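Local structure of esterase Rv0045c (Mycobacterium tuberculosis, 6WYN) at residues V152-G157 and G309-S314; E174-D179 and T274-G279; P182-R187 and G282-Q287. The protein hydrolyses carboxylic esters, with a strong preference for short, straight-chain alkyl esters such as butanoates, and is a serine esterase of the alpha/beta hydrolase superfamily. All blocks are in the same frame, centred on the assembly; numbering follows the deposited sequence.

Contact 1 of 3, residues V152-G157 and G309-S314; sequences VGMSLG and GHSVQS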
loop_
_atom_site.group_PDB
_atom_site.type_symbol
_atom_site.label_atom_id
_atom_site.label_comp_id
_atom_site.label_asym_id
_atom_site.label_seq_id
_atom_site.Cartn_x
_atom_site.Cartn_y
_atom_site.Cartn_z
ATOM N N VAL A 152 1.199 0.490 -8.988
ATOM C CA VAL A 152 2.218 0.668 -7.947
ATOM C C VAL A 152 1.699 -0.023 -6.709
ATOM O O VAL A 152 0.627 0.380 -6.250
ATOM C CB VAL A 152 2.452 2.148 -7.684
ATOM C CG1 VAL A 152 3.500 2.363 -6.611
ATOM C CG2 VAL A 152 2.775 2.870 -8.975
ATOM N N GLY A 153 2.479 -0.956 -6.170
ATOM C CA GLY A 153 2.107 -1.690 -4.966
ATOM C C GLY A 153 3.235 -1.732 -3.984
ATOM O O GLY A 153 4.365 -2.161 -4.370
ATOM N N MET A 154 2.945 -1.439 -2.732
ATOM C CA MET A 154 3.965 -1.564 -1.660
ATOM C C MET A 154 3.729 -2.850 -0.841
ATOM O O MET A 154 2.580 -3.124 -0.408
ATOM C CB MET A 154 3.916 -0.339 -0.752
ATOM C CG MET A 154 4.985 -0.353 0.291
ATOM S SD MET A 154 4.196 -0.628 1.877
ATOM C CE MET A 154 5.599 -0.689 2.989
ATOM N N SER A 155 4.789 -3.601 -0.558
ATOM C CA SER A 155 4.724 -4.826 0.311
ATOM C C SER A 155 3.520 -5.750 -0.068
ATOM O O SER A 155 3.489 -6.243 -1.182
ATOM C CB SER A 155 4.781 -4.457 1.762
ATOM O OG SER A 155 5.317 -5.557 2.509
ATOM N N LEU A 156 2.573 -6.049 0.807
ATOM C CA LEU A 156 1.395 -6.890 0.442
ATOM C C LEU A 156 0.729 -6.395 -0.851
ATOM O O LEU A 156 0.360 -7.204 -1.701
ATOM C CB LEU A 156 0.416 -6.818 1.611
ATOM C CG LEU A 156 -0.867 -7.637 1.483
ATOM C CD1 LEU A 156 -0.571 -9.130 1.239
ATOM C CD2 LEU A 156 -1.683 -7.465 2.758
ATOM N N GLY A 157 0.594 -5.079 -0.998
ATOM C CA GLY A 157 0.095 -4.447 -2.218
ATOM C C GLY A 157 0.870 -4.800 -3.452
ATOM O O GLY A 157 0.240 -4.962 -4.508
ATOM N N GLY A 309 13.228 3.877 4.871
ATOM C CA GLY A 309 12.847 2.523 5.295
ATOM C C GLY A 309 11.918 1.871 4.270
ATOM O O GLY A 309 11.903 2.270 3.072
ATOM N N HIS A 310 11.198 0.861 4.738
ATOM C CA HIS A 310 10.321 -0.053 3.974
ATOM C C HIS A 310 9.203 0.749 3.299
ATOM O O HIS A 310 8.931 0.496 2.136
ATOM C CB HIS A 310 9.800 -1.092 4.987
ATOM C CG HIS A 310 8.945 -2.151 4.384
ATOM N ND1 HIS A 310 9.343 -2.847 3.270
ATOM C CD2 HIS A 310 7.785 -2.715 4.796
ATOM C CE1 HIS A 310 8.420 -3.731 2.945
ATOM N NE2 HIS A 310 7.457 -3.675 3.867
ATOM N N SER A 311 8.596 1.683 4.020
ATOM C CA SER A 311 7.473 2.515 3.511
ATOM C C SER A 311 8.030 3.753 2.815
ATOM O O SER A 311 8.051 4.865 3.409
ATOM C CB SER A 311 6.474 2.833 4.589
ATOM O OG SER A 311 5.313 3.363 3.969
ATOM N N VAL A 312 8.511 3.539 1.588
ATOM C CA VAL A 312 9.198 4.581 0.780
ATOM C C VAL A 312 8.212 5.747 0.574
ATOM O O VAL A 312 8.631 6.950 0.677
ATOM C CB VAL A 312 9.684 4.009 -0.556
ATOM C CG1 VAL A 312 10.377 5.099 -1.350
ATOM C CG2 VAL A 312 10.600 2.804 -0.399
ATOM N N GLN A 313 6.927 5.440 0.346
ATOM C CA GLN A 313 5.910 6.491 0.146
ATOM C C GLN A 313 5.737 7.344 1.397
ATOM O O GLN A 313 5.236 8.506 1.247
ATOM C CB GLN A 313 4.580 5.896 -0.318
ATOM C CG GLN A 313 3.832 5.133 0.766
ATOM C CD GLN A 313 4.187 3.665 0.803
ATOM O OE1 GLN A 313 5.221 3.239 0.264
ATOM N NE2 GLN A 313 3.339 2.871 1.473
ATOM N N SER A 314 6.055 6.838 2.579
ATOM C CA SER A 314 5.992 7.611 3.840
ATOM C C SER A 314 7.323 8.330 4.097
ATOM O O SER A 314 7.300 9.478 4.558
ATOM C CB SER A 314 5.638 6.739 5.016
ATOM O OG SER A 314 4.615 5.811 4.645
#
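Met-154 is the first residue of 152-157 to meet 309-314. Its CG is anti to the backbone N (chi1 -176°) and the chain bends at chi2, which carries the thioether in between His-310 and Gln-313. Met-154 CE lies over one face of the His-310 ring, offset toward the rim, 3.7 Å from its centroid. This is a CH-pi contact. Met-154 CE is also 3.7 Å from Ser-311 CA. The side chain of Gln-313 crosses that of Met-154 at about a right angle. Gln-313 NE2 points almost straight at Met-154 SD, a weak hydrogen bond of 3.6 Å; its stronger partner is Thr-97. Gln-313 OE1 packs against Met-154 CG at 3.6 Å, and this buried oxygen has no polar partner in the model.

Ser-155 follows, with backbone angles of 46° and -121°. This is consistent with the strained turn of a nucleophile elbow, with Gly-153, Ser-155 and Gly-157 as GxSxG. Ser-155 is assigned as the nucleophile and His-310 as a second active-site residue. Ser-155 OG sits at the imidazole edge, near the ring plane, 3.2 Å from His-310 NE2. His-310 ND1 is hydrogen-bonded to Asp-179 OD2. Ser-311 OG is hydrogen-bonded to Ser-314 OG at 2.6 Å and also pairs with Gln-93.

Strand 150-154 runs between strands 85-88 and 174-178 and delivers Ser-155 to the start of helix 156-167. Segment 309-314 leads into the short helix 312-315, whose Val-312 and Gln-313 rest on Val-178.

Contact 2 of 3, residues E174-D179 and T274-G279; sequences ELVLVD and TLVRGG
Asp-179 OD1 is met by two groups. Gly-278 N lies 3.0 Å from Asp-179 OD1, above the carboxylate plane. A water lies 2.8 Å from the same Asp-179 oxygen and probably donates, though other acceptors compete. That water also accepts from Arg-277 NE, at the guanidinium edge and in its plane. The arginine charge is thus linked to Asp-179 through water, not directly. The other carboxylate oxygen, OD2, is bound by Ser-281 as well as His-310, so both oxygens are held.

Behind the aspartate, 174-178 and 274-278 pair as parallel strands. Thr-274 N binds Leu-175 O, Leu-177 N binds Thr-274 O at 2.9 Å, and Val-276 N binds Leu-177 O at 2.8 Å. The ladder ends with Asp-179 N on Val-276 O. On one face Val-176 CG1 meets Val-276 CG2 at 4.0 Å, under helix 317-328. On the other, Leu-275 CD1 reaches Leu-177 CB at 4.0 Å. Leu-275 CG is anti to its own N (chi1 171°), and with chi2 near 66° CD1 turns toward Leu-177.

The canonical alpha/beta hydrolase acid follows the seventh strand; Asp-179, assigned to the active site, follows the sixth, 174-178, the known alternative position.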
loop_
_atom_site.group_PDB
_atom_site.type_symbol
_atom_site.label_atom_id
_atom_site.label_comp_id
_atom_site.label_asym_id
_atom_site.label_seq_id
_atom_site.Cartn_x
_atom_site.Cartn_y
_atom_site.Cartn_z
ATOM N N GLU A 174 2.231 -2.270 -16.663
ATOM C CA GLU A 174 3.531 -1.976 -16.011
ATOM C C GLU A 174 3.368 -2.064 -14.488
ATOM O O GLU A 174 2.339 -1.576 -13.994
ATOM C CB GLU A 174 3.883 -0.601 -16.569
ATOM C CG GLU A 174 5.200 -0.075 -16.157
ATOM C CD GLU A 174 6.310 -0.296 -17.166
ATOM O OE1 GLU A 174 6.038 -0.368 -18.400
ATOM O OE2 GLU A 174 7.445 -0.368 -16.697
ATOM N N LEU A 175 4.287 -2.736 -13.793
ATOM C CA LEU A 175 4.270 -2.880 -12.318
ATOM C C LEU A 175 5.415 -2.069 -11.713
ATOM O O LEU A 175 6.575 -2.174 -12.182
ATOM C CB LEU A 175 4.446 -4.329 -11.889
ATOM C CG LEU A 175 3.292 -5.267 -12.210
ATOM C CD1 LEU A 175 3.731 -6.720 -12.174
ATOM C CD2 LEU A 175 2.155 -5.047 -11.241
ATOM N N VAL A 176 5.122 -1.378 -10.623
ATOM C CA VAL A 176 6.158 -0.803 -9.737
ATOM C C VAL A 176 5.939 -1.434 -8.373
ATOM O O VAL A 176 4.854 -1.226 -7.786
ATOM C CB VAL A 176 6.105 0.728 -9.702
ATOM C CG1 VAL A 176 7.183 1.266 -8.801
ATOM C CG2 VAL A 176 6.200 1.346 -11.101
ATOM N N LEU A 177 6.929 -2.200 -7.915
ATOM C CA LEU A 177 6.949 -2.869 -6.602
ATOM C C LEU A 177 7.685 -1.961 -5.634
ATOM O O LEU A 177 8.902 -1.628 -5.908
ATOM C CB LEU A 177 7.662 -4.222 -6.708
ATOM C CG LEU A 177 7.006 -5.275 -7.592
ATOM C CD1 LEU A 177 7.812 -6.554 -7.531
ATOM C CD2 LEU A 177 5.575 -5.582 -7.157
ATOM N N VAL A 178 7.075 -1.634 -4.501
ATOM C CA VAL A 178 7.790 -0.832 -3.474
ATOM C C VAL A 178 8.240 -1.752 -2.352
ATOM O O VAL A 178 7.397 -2.229 -1.568
ATOM C CB VAL A 178 6.963 0.370 -3.021
ATOM C CG1 VAL A 178 7.666 1.220 -1.991
ATOM C CG2 VAL A 178 6.595 1.213 -4.222
ATOM N N ASP A 179 9.579 -1.907 -2.251
ATOM C CA ASP A 179 10.310 -2.630 -1.194
ATOM C C ASP A 179 9.723 -4.021 -0.934
ATOM O O ASP A 179 9.624 -4.397 0.223
ATOM C CB ASP A 179 10.376 -1.785 0.080
ATOM C CG ASP A 179 11.649 -2.018 0.893
ATOM O OD1 ASP A 179 12.724 -1.918 0.305
ATOM O OD2 ASP A 179 11.553 -2.338 2.121
ATOM N N THR A 274 9.426 -2.800 -12.235
ATOM C CA THR A 274 10.425 -1.892 -11.625
ATOM C C THR A 274 10.389 -2.161 -10.137
ATOM O O THR A 274 9.302 -2.236 -9.590
ATOM C CB THR A 274 10.141 -0.429 -11.966
ATOM O OG1 THR A 274 10.215 -0.320 -13.394
ATOM C CG2 THR A 274 11.118 0.514 -11.306
ATOM N N LEU A 275 11.525 -2.224 -9.480
ATOM C CA LEU A 275 11.536 -2.365 -8.019
ATOM C C LEU A 275 12.067 -1.071 -7.461
ATOM O O LEU A 275 13.022 -0.510 -8.061
ATOM C CB LEU A 275 12.406 -3.568 -7.629
ATOM C CG LEU A 275 12.733 -3.768 -6.152
ATOM C CD1 LEU A 275 11.461 -4.100 -5.377
ATOM C CD2 LEU A 275 13.743 -4.902 -5.994
ATOM N N VAL A 276 11.519 -0.656 -6.324
ATOM C CA VAL A 276 11.994 0.517 -5.559
ATOM C C VAL A 276 12.355 -0.011 -4.191
ATOM O O VAL A 276 11.402 -0.487 -3.506
ATOM C CB VAL A 276 10.967 1.665 -5.492
ATOM C CG1 VAL A 276 11.512 2.850 -4.693
ATOM C CG2 VAL A 276 10.536 2.124 -6.868
ATOM N N ARG A 277 13.628 0.079 -3.793
ATOM C CA ARG A 277 13.983 -0.303 -2.416
ATOM C C ARG A 277 14.202 0.943 -1.570
ATOM O O ARG A 277 14.682 1.970 -2.100
ATOM C CB ARG A 277 15.253 -1.168 -2.344
ATOM C CG ARG A 277 15.103 -2.607 -2.810
ATOM C CD ARG A 277 16.397 -3.410 -2.585
ATOM N NE ARG A 277 16.819 -3.093 -1.233
ATOM C CZ ARG A 277 17.995 -2.523 -0.895
ATOM N NH1 ARG A 277 18.924 -2.349 -1.819
ATOM N NH2 ARG A 277 18.232 -2.128 0.361
ATOM N N GLY A 278 13.960 0.801 -0.293
ATOM C CA GLY A 278 14.471 1.712 0.743
ATOM C C GLY A 278 15.910 1.362 1.071
ATOM O O GLY A 278 16.154 0.211 1.424
ATOM N N GLY A 279 16.825 2.311 0.857
ATOM C CA GLY A 279 18.270 2.210 1.177
ATOM C C GLY A 279 18.572 1.862 2.623
ATOM O O GLY A 279 19.592 1.214 2.854
HETATM O O HOH W 1 15.015 -3.359 1.111
#

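Contact 3 of 3, residues P182-R187 and G282-Q287; sequences PSALQR and GFVTDQ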
loop_
_atom_site.group_PDB
_atom_site.type_symbol
_atom_site.label_atom_id
_atom_site.label_comp_id
_atom_site.label_asym_id
_atom_site.label_seq_id
_atom_site.Cartn_x
_atom_site.Cartn_y
_atom_site.Cartn_z
ATOM N N PRO A 182 8.310 -11.653 -3.799
ATOM C CA PRO A 182 7.667 -12.805 -3.160
ATOM C C PRO A 182 8.516 -13.373 -2.022
ATOM O O PRO A 182 8.016 -13.538 -0.909
ATOM C CB PRO A 182 7.528 -13.771 -4.311
ATOM C CG PRO A 182 7.322 -12.846 -5.476
ATOM C CD PRO A 182 8.368 -11.769 -5.268
ATOM N N SER A 183 9.817 -13.586 -2.274
ATOM C CA SER A 183 10.733 -14.162 -1.251
ATOM C C SER A 183 10.794 -13.262 -0.013
ATOM O O SER A 183 10.813 -13.778 1.120
ATOM C CB SER A 183 12.103 -14.428 -1.835
ATOM O OG SER A 183 11.990 -15.287 -2.960
ATOM N N ALA A 184 10.857 -11.941 -0.197
ATOM C CA ALA A 184 11.052 -11.006 0.931
ATOM C C ALA A 184 9.830 -11.041 1.849
ATOM O O ALA A 184 9.977 -11.077 3.092
ATOM C CB ALA A 184 11.318 -9.619 0.385
ATOM N N LEU A 185 8.631 -11.008 1.295
ATOM C CA LEU A 185 7.434 -11.037 2.175
ATOM C C LEU A 185 7.305 -12.434 2.809
ATOM O O LEU A 185 6.918 -12.502 3.948
ATOM C CB LEU A 185 6.169 -10.655 1.388
ATOM C CG LEU A 185 4.946 -10.352 2.268
ATOM C CD1 LEU A 185 5.291 -9.493 3.458
ATOM C CD2 LEU A 185 3.854 -9.647 1.464
ATOM N N GLN A 186 7.606 -13.505 2.096
ATOM C CA GLN A 186 7.617 -14.877 2.691
ATOM C C GLN A 186 8.510 -14.880 3.939
ATOM O O GLN A 186 8.092 -15.374 4.993
ATOM C CB GLN A 186 8.103 -15.895 1.662
ATOM C CG GLN A 186 7.948 -17.348 2.107
ATOM C CD GLN A 186 8.131 -18.279 0.931
ATOM O OE1 GLN A 186 9.055 -18.148 0.131
ATOM N NE2 GLN A 186 7.231 -19.226 0.799
ATOM N N ARG A 187 9.721 -14.333 3.855
ATOM C CA ARG A 187 10.640 -14.310 5.033
ATOM C C ARG A 187 9.962 -13.506 6.163
ATOM O O ARG A 187 9.982 -13.962 7.343
ATOM C CB ARG A 187 12.017 -13.801 4.543
ATOM C CG ARG A 187 13.030 -13.363 5.600
ATOM C CD ARG A 187 14.284 -12.637 5.039
ATOM N NE ARG A 187 14.597 -13.203 3.744
ATOM C CZ ARG A 187 14.602 -12.563 2.571
ATOM N NH1 ARG A 187 14.441 -11.252 2.477
ATOM N NH2 ARG A 187 14.828 -13.265 1.479
ATOM N N GLY A 282 16.299 -3.317 5.223
ATOM C CA GLY A 282 16.829 -4.683 5.050
ATOM C C GLY A 282 15.794 -5.640 4.490
ATOM O O GLY A 282 16.121 -6.816 4.247
ATOM N N PHE A 283 14.585 -5.168 4.210
ATOM C CA PHE A 283 13.466 -6.068 3.870
ATOM C C PHE A 283 13.797 -6.893 2.635
ATOM O O PHE A 283 13.555 -8.119 2.601
ATOM C CB PHE A 283 12.202 -5.234 3.701
ATOM C CG PHE A 283 10.939 -6.039 3.777
ATOM C CD1 PHE A 283 10.395 -6.595 2.640
ATOM C CD2 PHE A 283 10.284 -6.195 4.988
ATOM C CE1 PHE A 283 9.212 -7.316 2.697
ATOM C CE2 PHE A 283 9.098 -6.924 5.054
ATOM C CZ PHE A 283 8.563 -7.464 3.899
ATOM N N VAL A 284 14.301 -6.226 1.608
ATOM C CA VAL A 284 14.685 -6.842 0.326
ATOM C C VAL A 284 16.220 -6.901 0.273
ATOM O O VAL A 284 16.841 -5.847 0.391
ATOM C CB VAL A 284 14.118 -6.049 -0.855
ATOM C CG1 VAL A 284 14.540 -6.670 -2.196
ATOM C CG2 VAL A 284 12.589 -5.918 -0.715
ATOM N N THR A 285 16.773 -8.099 0.061
ATOM C CA THR A 285 18.227 -8.340 -0.069
ATOM C C THR A 285 18.671 -8.213 -1.519
ATOM O O THR A 285 17.836 -8.310 -2.463
ATOM C CB THR A 285 18.596 -9.737 0.436
ATOM O OG1 THR A 285 18.026 -10.694 -0.455
ATOM C CG2 THR A 285 18.135 -9.927 1.849
ATOM N N ASP A 286 19.979 -8.099 -1.726
ATOM C CA ASP A 286 20.562 -8.135 -3.097
ATOM C C ASP A 286 20.202 -9.448 -3.786
ATOM O O ASP A 286 19.898 -9.431 -4.979
ATOM C CB ASP A 286 22.088 -7.948 -3.064
ATOM C CG ASP A 286 22.502 -6.529 -2.662
ATOM O OD1 ASP A 286 21.661 -5.598 -2.729
ATOM O OD2 ASP A 286 23.638 -6.359 -2.242
ATOM N N GLN A 287 20.262 -10.567 -3.072
ATOM C CA GLN A 287 19.865 -11.867 -3.650
ATOM C C GLN A 287 18.365 -11.846 -4.034
ATOM O O GLN A 287 17.996 -12.370 -5.118
ATOM C CB GLN A 287 20.181 -12.967 -2.619
ATOM C CG GLN A 287 20.632 -14.261 -3.268
ATOM C CD GLN A 287 22.046 -14.249 -3.842
ATOM O OE1 GLN A 287 23.025 -14.407 -3.113
ATOM N NE2 GLN A 287 22.149 -14.194 -5.168
HETATM O O HOH W 2 12.126 -9.709 4.477
HETATM O O HOH W 3 15.482 -9.599 4.675
#
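Ala-184 is the small bump of helix 182-200 that fits against the turn of 282-287. Its CB fills a hollow bounded by the carbonyl, ring and next side chain of that turn. Phe-283 O is 3.5 Å from Ala-184 CB, and Phe-283 CD1 is 3.9 Å from Ala-184 CB. Val-284 CG2 closes another side. The backbones come close here, with CA of Ala-184 5.6 Å from CA of Val-284.

The Phe-283 ring is the large bump. Its CG is anti to the backbone N (chi1 -162°), which points the ring across the helix, so that its far end meets Leu-185. There Leu-185 CD1 meets the ring edge, near its plane, 3.9 Å from Phe-283 CZ. The ring also stacks with His-310 and touches His-188, a residue involved in substrate selectivity. Phe-283 therefore probably lines the active site of this alpha/beta hydrolase, with helix 182-200 alongside it. A water lies over the centre of one ring face and bridges Ala-184 O and Phe-283 O.

Arg-187 reaches across from the exposed side of the helix. Its chain bends at chi3 and brings the guanidinium edge to the Phe-283 carbonyl. Arg-187 NH1 is 3.3 Å from Phe-283 O. Arg-187 NH1 donates to a second water at 2.9 Å, which is also bonded to Gly-282 O. The main charge partner of Arg-187 is Asp-288, through a salt bridge. The methyl CG2 of Thr-285 lies 4.0 Å from Arg-187 NH1. Thr-285, the N-cap residue, accepts from Asp-288 N with its OG1.

All three contacts belong to the alpha/beta hydrolase fold. The centres of contacts 1 and 2 are about 8 Å apart, those of contacts 1 and 3 about 13 Å, and those of contacts 2 and 3 about 12 Å. Strands 150-154, 174-178 and 273-278 are successive neighbours in the main sheet. Along the chain, 152-157 comes first and 309-314 last, with contacts 2 and 3 between them and their segments alternating. Strand 174-178 leads to helix 182-200, and strand 273-278 to helix 286-295. Contacts 1 and 2 together assemble Ser-155, His-310 and Asp-179. Contact 3 adds Phe-283, which packs on His-310 and Asp-179, so residues far apart in sequence meet at the probable catalytic site.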